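Local coordinates for flagellar hook associated protein type 3 FlgL (Legionella pneumophila subsp. pneumophila, PDB 5YTI) that probably serves as a structural component of the bacterial flagellum, as a hook-associated protein at the junction of hook and filament, at residues T200-T205 / A282-S287; Y224-A229 / L236-S241; T205-S210 / E316-Q321. All coordinates share one frame; numbering follows the deposited sequence.

Contact 1 (T200-T205 / A282-S287)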
# COMPACT_ATOMS: atom_id res chain seq x y z
N THR A 200 8.06 26.18 -4.98
CA THR A 200 9.11 27.08 -4.44
C THR A 200 10.42 26.37 -4.09
O THR A 200 10.53 25.73 -3.01
CB THR A 200 8.62 27.76 -3.14
OG1 THR A 200 7.69 28.80 -3.47
CG2 THR A 200 9.79 28.35 -2.25
N PRO A 201 11.44 26.49 -4.96
CA PRO A 201 12.66 25.83 -4.54
C PRO A 201 13.08 26.43 -3.22
O PRO A 201 12.70 27.56 -2.90
CB PRO A 201 13.67 26.17 -5.65
CG PRO A 201 12.85 26.58 -6.82
CD PRO A 201 11.62 27.22 -6.22
N ASN A 202 13.82 25.67 -2.46
CA ASN A 202 14.31 26.17 -1.21
C ASN A 202 15.65 26.87 -1.42
O ASN A 202 16.41 26.53 -2.33
CB ASN A 202 14.36 25.05 -0.17
CG ASN A 202 12.98 24.55 0.22
OD1 ASN A 202 11.98 25.28 0.13
ND2 ASN A 202 12.91 23.31 0.65
N THR A 203 15.89 27.88 -0.61
CA THR A 203 17.09 28.68 -0.69
C THR A 203 18.12 28.22 0.35
O THR A 203 19.32 28.39 0.13
CB THR A 203 16.75 30.17 -0.51
OG1 THR A 203 16.46 30.44 0.85
CG2 THR A 203 15.52 30.55 -1.36
N GLY A 204 17.62 27.58 1.43
CA GLY A 204 18.44 27.12 2.56
C GLY A 204 18.92 25.67 2.48
O GLY A 204 18.90 25.08 1.41
N THR A 205 19.37 25.09 3.60
CA THR A 205 19.97 23.72 3.57
C THR A 205 19.15 22.68 4.36
O THR A 205 19.66 21.66 4.81
CB THR A 205 21.43 23.71 4.07
OG1 THR A 205 21.52 24.30 5.37
CG2 THR A 205 22.29 24.45 3.09
N ALA A 282 14.04 31.74 5.67
CA ALA A 282 12.59 32.00 5.68
C ALA A 282 12.02 31.76 4.28
O ALA A 282 12.69 32.02 3.28
CB ALA A 282 12.29 33.41 6.14
N GLY A 283 10.79 31.25 4.24
CA GLY A 283 10.09 31.02 2.97
C GLY A 283 10.28 29.64 2.36
O GLY A 283 9.47 29.18 1.55
N ASP A 284 11.38 28.98 2.73
CA ASP A 284 11.57 27.59 2.36
C ASP A 284 10.34 26.82 2.82
O ASP A 284 9.71 27.16 3.83
CB ASP A 284 12.85 27.03 2.97
CG ASP A 284 14.10 27.54 2.28
OD1 ASP A 284 13.95 28.35 1.35
OD2 ASP A 284 15.23 27.14 2.65
N SER A 285 9.98 25.79 2.06
CA SER A 285 8.79 25.03 2.40
C SER A 285 8.92 23.58 1.96
O SER A 285 9.64 23.26 0.99
CB SER A 285 7.54 25.67 1.79
OG SER A 285 7.72 25.95 0.40
N PHE A 286 8.21 22.73 2.70
CA PHE A 286 8.01 21.34 2.31
C PHE A 286 6.51 20.98 2.32
O PHE A 286 5.70 21.55 3.05
CB PHE A 286 8.79 20.41 3.24
CG PHE A 286 10.28 20.62 3.21
CD1 PHE A 286 11.06 20.04 2.23
CD2 PHE A 286 10.91 21.36 4.18
CE1 PHE A 286 12.44 20.22 2.20
CE2 PHE A 286 12.28 21.54 4.16
CZ PHE A 286 13.05 20.97 3.17
N SER A 287 6.15 20.01 1.50
CA SER A 287 4.76 19.57 1.43
C SER A 287 4.64 18.17 2.02
O SER A 287 5.54 17.35 1.86
CB SER A 287 4.31 19.52 -0.02
OG SER A 287 3.06 18.91 -0.08
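Asn202 reaches from the loop 200-205 onto Asp284, Ser285 and Phe286 at the start of strand 285-290. Asn202 CB lies 3.5 Å from Asp284 CG. Its CG passes close to both Asp284 CB and the carbonyl oxygen of Ser285. At the tip the two amide atoms divide the work. OD1 accepts the backbone N-H of Ser285, with Asn202 OD1 and Ser285 N 2.8 Å apart, and the donor sits above the carbonyl plane. Asn202 ND2 gives a longer bond of 3.3 Å to Ser285 O, which lies in the amide plane. Two bonds to one residue fix the rotation of the amide. Asn202 ND2 also stands over one face of the Phe286 ring, toward its rim, 3.4 Å from Phe286 CZ, with amide and ring planes 74° apart.

Strand 285-290 belongs to a five-stranded antiparallel sheet and is flanked there by strand 193-197, whose Arg196 bonds to the backbone of Ser287. The loop leaves this sheet for strand 207-213 of a second one. Asn202 thus bonds the backbone N and O of Ser285 at the beginning of strand 285-290.

Asp284 answers in the other direction. Its chi1 of -74° turns the carboxylate toward the backbone of Thr203 and Gly204, where it receives two successive N-H groups. Thr203 N meets Asp284 OD1 at 2.8 Å, nearly straight at 175°, on the syn side but out of plane. Gly204 N meets the syn lone pair of Asp284 OD2 at 2.7 Å. Thr203 OG1 adds a weak bond to OD1, and Lys281 N a weak one to OD2. These donors probably stabilise the charge of the buried carboxylate.

Contact 2 (Y224-A229 / L236-S241)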
# COMPACT_ATOMS: atom_id res chain seq x y z
N TYR A 224 -0.51 18.91 3.85
CA TYR A 224 0.11 19.80 4.81
C TYR A 224 1.19 20.59 4.13
O TYR A 224 1.82 20.12 3.21
CB TYR A 224 0.71 19.00 6.00
CG TYR A 224 -0.32 18.37 6.91
CD1 TYR A 224 -0.89 19.08 7.93
CD2 TYR A 224 -0.72 17.05 6.75
CE1 TYR A 224 -1.84 18.51 8.76
CE2 TYR A 224 -1.66 16.46 7.57
CZ TYR A 224 -2.22 17.19 8.59
OH TYR A 224 -3.18 16.62 9.44
N THR A 225 1.40 21.80 4.60
CA THR A 225 2.46 22.61 4.12
C THR A 225 3.24 23.12 5.33
O THR A 225 2.67 23.65 6.30
CB THR A 225 1.90 23.74 3.26
OG1 THR A 225 0.81 23.22 2.46
CG2 THR A 225 3.01 24.35 2.38
N MSE A 226 4.54 22.90 5.28
CA MSE A 226 5.46 23.32 6.33
C MSE A 226 6.24 24.47 5.78
O MSE A 226 6.89 24.38 4.73
CB MSE A 226 6.40 22.16 6.70
CG MSE A 226 7.29 22.49 7.90
SE MSE A 226 8.63 21.07 8.25
CE MSE A 226 7.56 20.44 9.77
N THR A 227 6.19 25.58 6.50
CA THR A 227 6.71 26.83 6.01
C THR A 227 7.62 27.35 7.13
O THR A 227 7.19 27.46 8.30
CB THR A 227 5.54 27.79 5.62
OG1 THR A 227 4.34 27.41 6.32
CG2 THR A 227 5.16 27.70 4.11
N PHE A 228 8.88 27.62 6.80
CA PHE A 228 9.81 28.26 7.75
C PHE A 228 9.78 29.79 7.61
O PHE A 228 9.94 30.33 6.51
CB PHE A 228 11.26 27.73 7.56
CG PHE A 228 11.36 26.23 7.68
CD1 PHE A 228 11.51 25.64 8.90
CD2 PHE A 228 11.25 25.44 6.57
CE1 PHE A 228 11.54 24.27 9.01
CE2 PHE A 228 11.28 24.06 6.68
CZ PHE A 228 11.42 23.48 7.90
N ALA A 229 9.56 30.50 8.71
CA ALA A 229 9.62 31.96 8.63
C ALA A 229 9.95 32.61 9.99
O ALA A 229 10.37 31.92 10.93
CB ALA A 229 8.33 32.53 8.02
N LEU A 236 14.14 32.19 13.54
CA LEU A 236 13.49 31.29 12.59
C LEU A 236 12.48 30.42 13.30
O LEU A 236 12.70 30.01 14.46
CB LEU A 236 14.52 30.40 11.91
CG LEU A 236 14.98 30.78 10.51
CD1 LEU A 236 16.29 30.07 10.19
CD2 LEU A 236 13.88 30.43 9.50
N VAL A 237 11.38 30.11 12.62
CA VAL A 237 10.24 29.48 13.27
C VAL A 237 9.55 28.54 12.29
O VAL A 237 9.71 28.66 11.08
CB VAL A 237 9.31 30.60 13.84
CG1 VAL A 237 8.08 30.83 12.96
CG2 VAL A 237 8.88 30.31 15.28
N VAL A 238 8.81 27.56 12.80
CA VAL A 238 8.26 26.47 11.98
C VAL A 238 6.75 26.46 12.03
O VAL A 238 6.15 26.39 13.12
CB VAL A 238 8.76 25.09 12.48
CG1 VAL A 238 8.06 23.93 11.78
CG2 VAL A 238 10.25 24.98 12.27
N MSE A 239 6.14 26.52 10.84
CA MSE A 239 4.69 26.56 10.77
C MSE A 239 4.17 25.45 9.94
O MSE A 239 4.81 25.02 8.99
CB MSE A 239 4.27 27.92 10.25
CG MSE A 239 4.47 28.87 11.42
SE MSE A 239 4.03 30.71 10.95
CE MSE A 239 5.46 31.04 9.62
N VAL A 240 3.00 24.97 10.32
CA VAL A 240 2.33 23.93 9.55
C VAL A 240 0.85 24.19 9.50
O VAL A 240 0.20 24.50 10.52
CB VAL A 240 2.58 22.52 10.15
CG1 VAL A 240 1.69 21.47 9.51
CG2 VAL A 240 4.04 22.13 9.98
N SER A 241 0.31 24.07 8.31
CA SER A 241 -1.12 24.18 8.14
C SER A 241 -1.47 23.22 7.03
O SER A 241 -0.60 22.56 6.49
CB SER A 241 -1.49 25.60 7.75
OG SER A 241 -0.98 25.83 6.45
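The first torsions of Phe228 and Val238 set their side chains next to each other: CG of Phe228 (chi1 -56°) and CG2 of Val238 both lie beside their own backbone N. The two side chains point the same way, and Phe228 CE1 comes to 3.6 Å from Val238 CG2. Selenomethionine Met226 starts extended (chi1 -174°) and bends at chi3 (-104°). Met226 CE lies 3.9 Å from Val240 CG2.

These residues share one face of an antiparallel beta hairpin, strands 224-230 and 236-242. The face looks to strand 266-269 of the second sheet, where Met226 touches Ile267 and Val240 touches Phe269. On this same face Val240 CG1 lies 3.9 Å from Tyr224 CD1. The OH of Tyr224 is held by Asn270 and Val220. Met226 with Val240 and Phe228 with Val238 are non-hydrogen-bonded pairs. The hydrogen-bonded pairs between and beside them are Thr225 with Ser241, Thr227 with Met239, and Ala229 with Val237. Thr227 N and Met239 O are 2.9 Å apart, as are Met239 N and Thr227 O. At Ala229 the return bond from Val237 N is weak.

On the other face selenomethionine Met239 folds its CE to 3.6 Å from Ala229 CB.

Contact 3 (T205-S210 / E316-Q321)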
# COMPACT_ATOMS: atom_id res chain seq x y z
N THR A 205 19.37 25.09 3.60
CA THR A 205 19.97 23.72 3.57
C THR A 205 19.15 22.68 4.36
O THR A 205 19.66 21.66 4.81
CB THR A 205 21.43 23.71 4.07
OG1 THR A 205 21.52 24.30 5.37
CG2 THR A 205 22.29 24.45 3.09
N ALA A 206 17.87 22.94 4.47
CA ALA A 206 16.99 22.10 5.24
C ALA A 206 16.71 20.76 4.57
O ALA A 206 16.49 20.71 3.36
CB ALA A 206 15.68 22.84 5.47
N SER A 207 16.68 19.69 5.36
CA SER A 207 16.29 18.35 4.88
C SER A 207 15.33 17.72 5.89
O SER A 207 15.29 18.14 7.04
CB SER A 207 17.53 17.46 4.68
OG SER A 207 18.73 18.12 5.10
N VAL A 208 14.55 16.73 5.47
CA VAL A 208 13.54 16.13 6.37
C VAL A 208 13.55 14.60 6.38
O VAL A 208 13.62 13.96 5.32
CB VAL A 208 12.10 16.58 5.98
CG1 VAL A 208 11.12 16.27 7.11
CG2 VAL A 208 12.04 18.06 5.64
N SER A 209 13.45 14.02 7.57
CA SER A 209 13.45 12.57 7.70
C SER A 209 12.18 12.01 7.05
O SER A 209 11.33 12.77 6.64
CB SER A 209 13.55 12.17 9.18
OG SER A 209 12.31 12.32 9.83
N SER A 210 12.05 10.69 6.91
CA SER A 210 10.82 10.09 6.40
C SER A 210 9.74 10.13 7.49
O SER A 210 8.51 10.11 7.18
CB SER A 210 11.05 8.65 5.90
OG SER A 210 11.66 7.78 6.86
N GLU A 316 22.66 22.50 -3.14
CA GLU A 316 22.18 21.45 -4.03
C GLU A 316 22.10 20.09 -3.27
O GLU A 316 21.17 19.33 -3.47
CB GLU A 316 23.12 21.32 -5.25
CG GLU A 316 23.27 22.57 -6.12
CD GLU A 316 24.60 22.61 -6.87
OE1 GLU A 316 25.58 22.00 -6.37
OE2 GLU A 316 24.70 23.25 -7.94
N LYS A 317 23.08 19.82 -2.40
CA LYS A 317 23.12 18.56 -1.63
C LYS A 317 22.04 18.38 -0.56
O LYS A 317 21.89 17.30 -0.02
CB LYS A 317 24.47 18.42 -0.91
CG LYS A 317 25.65 18.19 -1.84
CD LYS A 317 26.91 17.84 -1.08
CE LYS A 317 28.09 17.74 -2.03
NZ LYS A 317 29.07 16.71 -1.60
N ALA A 318 21.32 19.42 -0.22
CA ALA A 318 20.28 19.28 0.79
C ALA A 318 18.94 19.06 0.13
O ALA A 318 18.00 18.58 0.76
CB ALA A 318 20.25 20.51 1.67
N ALA A 319 18.84 19.44 -1.14
CA ALA A 319 17.60 19.23 -1.91
C ALA A 319 17.55 17.78 -2.38
O ALA A 319 16.53 17.31 -2.85
CB ALA A 319 17.48 20.20 -3.08
N THR A 320 18.69 17.11 -2.25
CA THR A 320 18.82 15.68 -2.45
C THR A 320 18.32 14.87 -1.27
O THR A 320 17.65 13.85 -1.48
CB THR A 320 20.30 15.34 -2.60
OG1 THR A 320 20.75 15.82 -3.86
CG2 THR A 320 20.57 13.86 -2.52
N GLN A 321 18.66 15.30 -0.05
CA GLN A 321 18.50 14.45 1.13
C GLN A 321 17.04 14.22 1.42
O GLN A 321 16.61 13.09 1.62
CB GLN A 321 19.23 15.02 2.35
CG GLN A 321 19.55 13.98 3.44
CD GLN A 321 20.67 13.02 3.04
OE1 GLN A 321 20.59 12.33 2.01
NE2 GLN A 321 21.73 12.98 3.87
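The contact joins the beta part of the protein to the N-terminal end of the long helix 316-374, where Ala318 and Gln321 meet the beginning of strand 207-213 and the loop before it. Ala318 points its CB toward this loop. Ala318 CB lies 3.4 Å from Thr205 O, the nearest approach of the contact. Thr205 C follows at 3.6 Å from Ala318 CB. Thr205 CB is farther, 4.2 Å from Ala318 CB. The hydroxyl of Thr205 is engaged elsewhere, with Leu279 N.

Three residues on, Gln321 comes nearest with its CB, 3.8 Å from Ser207 CB. Ser207 CB also lies 4.1 Å from Ala318 O, so it packs over the turn formed by Ala318 and Gln321.

Strand 207-213 is an outer strand of a three-stranded antiparallel sheet. Its inner neighbour is strand 272-277, whose Ser277 and Val275 form backbone hydrogen bonds with Ser207 and Ser209, while Ser207 also touches Thr322 of the helix and Ser209 touches Asn325.

Gln321 places CG anti to its backbone N (chi1 -159°), then bends at chi2 (72°). The turn carries the amide away from the strand, and OE1 bonds to Asn324 ND2 on the same helix. Across the contact itself the two segments meet by van der Waals packing.

Contacts 1 and 2 serve the same five-stranded sheet, where strands 285-290 and 224-230 are neighbours. They touch through Phe286 O with Met226 N, 2.8 Å apart and probably hydrogen-bonded. Contact 3 joins the second sheet to the long helix 316-374. It shares Thr205 with contact 1, and Phe286 packs on Ala206 and Val208. Contacts 2 and 3 do not touch; their centres are about 16 Å apart. All three are partly buried. Contact 1 has several exposed loop residues and relies on polar side chains gripping backbone. Contact 2 combines regular backbone pairing with a buried apolar face. Contact 3 is the smallest and is plain packing of a helix on the loop and first residue of a strand.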